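Local atomic coordinates of putative heme binding protein (Tannerella forsythia, PDB entry 6EU8), a protein that probably binds heme, as a member of the HmuY-like family of proteins, though with heme-binding properties that differ from those of its Porphyromonas gingivalis relative. Residues F164-D176 with K184-K196. Sequence-based numbering, arbitrary orientation.
Sequences FKDGSYAKIKFTD and KGHVSFNYEFQPK
Phe193 packs its ring against the turn end of 164-176: CZ sits 3.4 Å from Ser168 CB, CE1 comes obliquely to within 3.9 Å of Phe164 CD2, and Ala170 CB lies at the edge of the Phe193 ring. With CG anti to the backbone N (chi1 177°), the ring swings across the strand pair toward Ser168. This tight, apolar side continues through Ile172 to Phe174, whose CD2 is 3.8 Å from Phe189 CB and meets Val187 CG1 near its ring plane. The Phe174 and Phe189 rings are inclined at 58°, and Ile73 of strand 71-74 touches Val187 and Phe189.

The other side is polar and watery. Gln194 lays CB over one face of the Tyr169 ring, 3.8 Å from its centroid. Lys171 NZ and Glu192 OE1 form a long salt bridge at 3.8 Å, with a water bonded to both; NZ also donates to Val96 O. Another water links Thr175 OG1 with Asn190 OD1, which Ser14 OG also meets.

Between the two sides, paired backbone bonds run from Tyr169-Gln194, where Tyr169 N to Gln194 O is weak, to Lys173-Asn190. Ser188 O then takes Thr175 N at 2.9 Å and, weakly, Asp176 N: a classic bulge in an antiparallel beta hairpin of this HmuY-family protein.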
loop_
_atom_site.group_PDB
_atom_site.type_symbol
_atom_site.label_atom_id
_atom_site.label_comp_id
_atom_site.label_asym_id
_atom_site.label_seq_id
_atom_site.Cartn_x
_atom_site.Cartn_y
_atom_site.Cartn_z
ATOM N N PHE A 164 4.844 11.093 -8.227
ATOM C CA PHE A 164 4.927 11.599 -6.849
ATOM C C PHE A 164 4.861 13.128 -6.748
ATOM O O PHE A 164 4.998 13.825 -7.765
ATOM C CB PHE A 164 6.161 11.031 -6.159
ATOM C CG PHE A 164 6.165 9.524 -6.128
ATOM C CD1 PHE A 164 5.203 8.848 -5.378
ATOM C CD2 PHE A 164 7.080 8.788 -6.874
ATOM C CE1 PHE A 164 5.161 7.460 -5.381
ATOM C CE2 PHE A 164 7.058 7.394 -6.864
ATOM C CZ PHE A 164 6.085 6.734 -6.117
ATOM N N LYS A 165 4.609 13.617 -5.525
ATOM C CA LYS A 165 4.304 15.037 -5.288
ATOM C C LYS A 165 5.452 15.992 -5.634
ATOM O O LYS A 165 5.192 17.179 -5.883
ATOM C CB LYS A 165 3.821 15.282 -3.850
ATOM C CG LYS A 165 4.857 15.102 -2.761
ATOM C CD LYS A 165 4.247 15.258 -1.377
ATOM C CE LYS A 165 5.308 15.078 -0.300
ATOM N NZ LYS A 165 5.025 15.918 0.902
ATOM N N ASP A 166 6.687 15.480 -5.650
ATOM C CA ASP A 166 7.860 16.254 -6.118
ATOM C C ASP A 166 8.191 16.178 -7.633
ATOM O O ASP A 166 9.202 16.740 -8.076
ATOM C CB ASP A 166 9.096 15.928 -5.257
ATOM C CG ASP A 166 9.668 14.551 -5.521
ATOM O OD1 ASP A 166 8.906 13.684 -6.017
ATOM O OD2 ASP A 166 10.865 14.340 -5.203
ATOM N N GLY A 167 7.362 15.521 -8.436
ATOM C CA GLY A 167 7.664 15.293 -9.856
ATOM C C GLY A 167 8.463 14.027 -10.208
ATOM O O GLY A 167 8.590 13.699 -11.396
ATOM N N SER A 168 8.982 13.318 -9.205
ATOM C CA SER A 168 9.597 12.019 -9.442
ATOM C C SER A 168 8.519 11.029 -9.875
ATOM O O SER A 168 7.321 11.342 -9.897
ATOM C CB SER A 168 10.302 11.513 -8.190
ATOM O OG SER A 168 11.410 12.329 -7.832
ATOM N N TYR A 169 8.969 9.862 -10.304
ATOM C CA TYR A 169 8.056 8.755 -10.663
ATOM C C TYR A 169 8.763 7.412 -10.600
ATOM O O TYR A 169 9.981 7.335 -10.633
ATOM C CB TYR A 169 7.414 8.980 -12.031
ATOM C CG TYR A 169 8.387 9.034 -13.187
ATOM C CD1 TYR A 169 8.965 10.252 -13.584
ATOM C CD2 TYR A 169 8.687 7.890 -13.931
ATOM C CE1 TYR A 169 9.836 10.303 -14.668
ATOM C CE2 TYR A 169 9.577 7.938 -15.003
ATOM C CZ TYR A 169 10.138 9.144 -15.367
ATOM O OH TYR A 169 11.015 9.204 -16.441
ATOM N N ALA A 170 7.972 6.346 -10.419
ATOM C CA ALA A 170 8.507 4.977 -10.445
ATOM C C ALA A 170 7.655 4.054 -11.293
ATOM O O ALA A 170 6.425 4.204 -11.390
ATOM C CB ALA A 170 8.610 4.419 -9.051
ATOM N N LYS A 171 8.363 3.110 -11.922
ATOM C CA LYS A 171 7.780 1.881 -12.473
ATOM C C LYS A 171 7.892 0.820 -11.407
ATOM O O LYS A 171 8.973 0.595 -10.846
ATOM C CB LYS A 171 8.571 1.435 -13.706
ATOM C CG LYS A 171 8.701 2.493 -14.800
ATOM C CD LYS A 171 9.637 1.976 -15.882
ATOM C CE LYS A 171 10.352 3.083 -16.629
ATOM N NZ LYS A 171 11.312 2.439 -17.584
ATOM N N ILE A 172 6.775 0.131 -11.119
ATOM C CA ILE A 172 6.727 -0.876 -10.053
ATOM C C ILE A 172 6.097 -2.189 -10.565
ATOM O O ILE A 172 5.052 -2.146 -11.207
ATOM C CB ILE A 172 5.898 -0.354 -8.840
ATOM C CG1 ILE A 172 6.447 0.993 -8.296
ATOM C CG2 ILE A 172 5.865 -1.409 -7.748
ATOM C CD1 ILE A 172 5.636 1.625 -7.163
ATOM N N LYS A 173 6.778 -3.307 -10.319
ATOM C CA LYS A 173 6.231 -4.644 -10.603
ATOM C C LYS A 173 6.260 -5.442 -9.313
ATOM O O LYS A 173 7.322 -5.722 -8.749
ATOM C CB LYS A 173 7.055 -5.361 -11.690
ATOM C CG LYS A 173 6.451 -6.713 -12.088
ATOM C CD LYS A 173 6.549 -6.997 -13.579
ATOM C CE LYS A 173 6.296 -8.476 -13.886
ATOM N NZ LYS A 173 5.525 -8.680 -15.151
ATOM N N PHE A 174 5.071 -5.834 -8.823
ATOM C CA PHE A 174 4.961 -6.643 -7.609
ATOM C C PHE A 174 5.278 -8.087 -7.957
ATOM O O PHE A 174 4.894 -8.552 -9.025
ATOM C CB PHE A 174 3.575 -6.530 -6.956
ATOM C CG PHE A 174 3.278 -5.152 -6.409
ATOM C CD1 PHE A 174 2.726 -4.178 -7.227
ATOM C CD2 PHE A 174 3.565 -4.829 -5.078
ATOM C CE1 PHE A 174 2.471 -2.894 -6.755
ATOM C CE2 PHE A 174 3.314 -3.546 -4.608
ATOM C CZ PHE A 174 2.750 -2.590 -5.444
ATOM N N THR A 175 6.050 -8.742 -7.102
ATOM C CA THR A 175 6.513 -10.104 -7.364
ATOM C C THR A 175 5.989 -11.155 -6.398
ATOM O O THR A 175 5.866 -12.325 -6.787
ATOM C CB THR A 175 8.057 -10.187 -7.393
ATOM O OG1 THR A 175 8.621 -9.840 -6.122
ATOM C CG2 THR A 175 8.619 -9.295 -8.491
ATOM N N ASP A 176 5.702 -10.775 -5.150
ATOM C CA ASP A 176 5.236 -11.723 -4.131
ATOM C C ASP A 176 4.300 -11.063 -3.121
ATOM O O ASP A 176 4.477 -9.881 -2.762
ATOM C CB ASP A 176 6.423 -12.362 -3.361
ATOM C CG ASP A 176 7.489 -12.999 -4.286
ATOM O OD1 ASP A 176 8.429 -12.278 -4.736
ATOM O OD2 ASP A 176 7.420 -14.246 -4.519
ATOM N N LYS A 184 0.716 -14.806 4.375
ATOM C CA LYS A 184 0.223 -13.611 3.638
ATOM C C LYS A 184 0.644 -12.306 4.303
ATOM O O LYS A 184 0.636 -12.177 5.521
ATOM C CB LYS A 184 -1.311 -13.624 3.500
ATOM C CG LYS A 184 -1.878 -14.764 2.699
ATOM C CD LYS A 184 -3.370 -14.590 2.458
ATOM C CE LYS A 184 -3.931 -15.794 1.724
ATOM N NZ LYS A 184 -5.336 -15.663 1.297
ATOM N N GLY A 185 0.976 -11.296 3.482
ATOM C CA GLY A 185 1.304 -9.942 3.976
ATOM C C GLY A 185 2.766 -9.531 3.891
ATOM O O GLY A 185 3.125 -8.416 4.292
ATOM N N HIS A 186 3.615 -10.424 3.367
ATOM C CA HIS A 186 5.009 -10.114 3.069
ATOM C C HIS A 186 5.023 -9.725 1.606
ATOM O O HIS A 186 4.935 -10.580 0.702
ATOM C CB HIS A 186 5.932 -11.293 3.384
ATOM C CG HIS A 186 5.952 -11.679 4.829
ATOM N ND1 HIS A 186 6.793 -11.085 5.754
ATOM C CD2 HIS A 186 5.261 -12.627 5.507
ATOM C CE1 HIS A 186 6.591 -11.636 6.939
ATOM N NE2 HIS A 186 5.651 -12.551 6.821
ATOM N N VAL A 187 5.070 -8.404 1.360
ATOM C CA VAL A 187 4.880 -7.841 0.034
ATOM C C VAL A 187 6.223 -7.505 -0.590
ATOM O O VAL A 187 6.959 -6.682 -0.027
ATOM C CB VAL A 187 3.982 -6.581 0.122
ATOM C CG1 VAL A 187 3.815 -5.923 -1.239
ATOM C CG2 VAL A 187 2.628 -6.934 0.730
ATOM N N SER A 188 6.541 -8.137 -1.725
ATOM C CA SER A 188 7.819 -7.884 -2.472
ATOM C C SER A 188 7.558 -7.251 -3.829
ATOM O O SER A 188 6.581 -7.600 -4.496
ATOM C CB SER A 188 8.629 -9.183 -2.638
ATOM O OG SER A 188 9.022 -9.724 -1.401
ATOM N N PHE A 189 8.421 -6.292 -4.240
ATOM C CA PHE A 189 8.323 -5.678 -5.550
ATOM C C PHE A 189 9.692 -5.238 -6.042
ATOM O O PHE A 189 10.580 -4.956 -5.231
ATOM C CB PHE A 189 7.364 -4.453 -5.523
ATOM C CG PHE A 189 7.629 -3.486 -4.394
ATOM C CD1 PHE A 189 7.102 -3.690 -3.137
ATOM C CD2 PHE A 189 8.435 -2.356 -4.596
ATOM C CE1 PHE A 189 7.377 -2.806 -2.082
ATOM C CE2 PHE A 189 8.697 -1.464 -3.560
ATOM C CZ PHE A 189 8.166 -1.680 -2.306
ATOM N N ASN A 190 9.823 -5.201 -7.360
ATOM C CA ASN A 190 10.967 -4.586 -8.034
ATOM C C ASN A 190 10.518 -3.211 -8.499
ATOM O O ASN A 190 9.347 -3.011 -8.821
ATOM C CB ASN A 190 11.383 -5.450 -9.237
ATOM C CG ASN A 190 11.842 -6.845 -8.834
ATOM O OD1 ASN A 190 12.275 -7.076 -7.711
ATOM N ND2 ASN A 190 11.750 -7.781 -9.783
ATOM N N TYR A 191 11.426 -2.223 -8.525
ATOM C CA TYR A 191 11.079 -0.916 -9.064
ATOM C C TYR A 191 12.236 -0.184 -9.778
ATOM O O TYR A 191 13.391 -0.506 -9.542
ATOM C CB TYR A 191 10.472 0.003 -7.970
ATOM C CG TYR A 191 11.403 0.388 -6.871
ATOM C CD1 TYR A 191 11.574 -0.405 -5.746
ATOM C CD2 TYR A 191 12.142 1.581 -6.948
ATOM C CE1 TYR A 191 12.425 -0.020 -4.710
ATOM C CE2 TYR A 191 12.987 1.949 -5.943
ATOM C CZ TYR A 191 13.122 1.174 -4.831
ATOM O OH TYR A 191 13.966 1.564 -3.827
ATOM N N GLU A 192 11.874 0.781 -10.600
ATOM C CA GLU A 192 12.830 1.725 -11.229
ATOM C C GLU A 192 12.301 3.154 -10.958
ATOM O O GLU A 192 11.284 3.558 -11.518
ATOM C CB GLU A 192 12.996 1.426 -12.735
ATOM C CG GLU A 192 13.468 0.000 -13.010
ATOM C CD GLU A 192 13.939 -0.255 -14.445
ATOM O OE1 GLU A 192 13.677 0.569 -15.336
ATOM O OE2 GLU A 192 14.568 -1.324 -14.669
ATOM N N PHE A 193 12.998 3.888 -10.091
ATOM C CA PHE A 193 12.592 5.240 -9.624
ATOM C C PHE A 193 13.442 6.308 -10.322
ATOM O O PHE A 193 14.654 6.191 -10.279
ATOM C CB PHE A 193 12.809 5.329 -8.108
ATOM C CG PHE A 193 12.503 6.677 -7.501
ATOM C CD1 PHE A 193 11.224 7.005 -7.066
ATOM C CD2 PHE A 193 13.515 7.607 -7.323
ATOM C CE1 PHE A 193 10.942 8.238 -6.497
ATOM C CE2 PHE A 193 13.245 8.835 -6.750
ATOM C CZ PHE A 193 11.959 9.164 -6.345
ATOM N N GLN A 194 12.783 7.303 -10.917
ATOM C CA GLN A 194 13.461 8.472 -11.526
ATOM C C GLN A 194 13.417 9.696 -10.565
ATOM O O GLN A 194 12.362 10.331 -10.491
ATOM C CB GLN A 194 12.792 8.813 -12.856
ATOM C CG GLN A 194 13.415 10.024 -13.573
ATOM C CD GLN A 194 14.914 9.874 -13.794
ATOM O OE1 GLN A 194 15.346 9.033 -14.578
ATOM N NE2 GLN A 194 15.714 10.664 -13.070
ATOM N N PRO A 195 14.556 10.033 -9.879
ATOM C CA PRO A 195 14.570 11.236 -9.026
ATOM C C PRO A 195 14.524 12.546 -9.816
ATOM O O PRO A 195 14.906 12.587 -10.994
ATOM C CB PRO A 195 15.885 11.130 -8.241
ATOM C CG PRO A 195 16.464 9.792 -8.558
ATOM C CD PRO A 195 15.868 9.350 -9.846
ATOM N N LYS A 196 14.030 13.592 -9.160
ATOM C CA LYS A 196 14.091 14.960 -9.686
ATOM C C LYS A 196 15.095 15.755 -8.859
ATOM O O LYS A 196 15.609 15.308 -7.830
ATOM C CB LYS A 196 12.713 15.641 -9.622
ATOM C CG LYS A 196 11.783 15.309 -10.779
ATOM C CD LYS A 196 12.366 15.790 -12.101
ATOM C CE LYS A 196 11.295 16.067 -13.136
ATOM N NZ LYS A 196 10.527 14.833 -13.446
ATOM O OXT LYS A 196 15.428 16.883 -9.220
HETATM O O HOH W 1 13.250 13.028 -6.329
HETATM O O HOH W 2 13.496 3.020 -15.985
HETATM O O HOH W 3 10.992 -8.547 -5.820
HETATM O O HOH W 4 10.941 -12.016 -3.119
#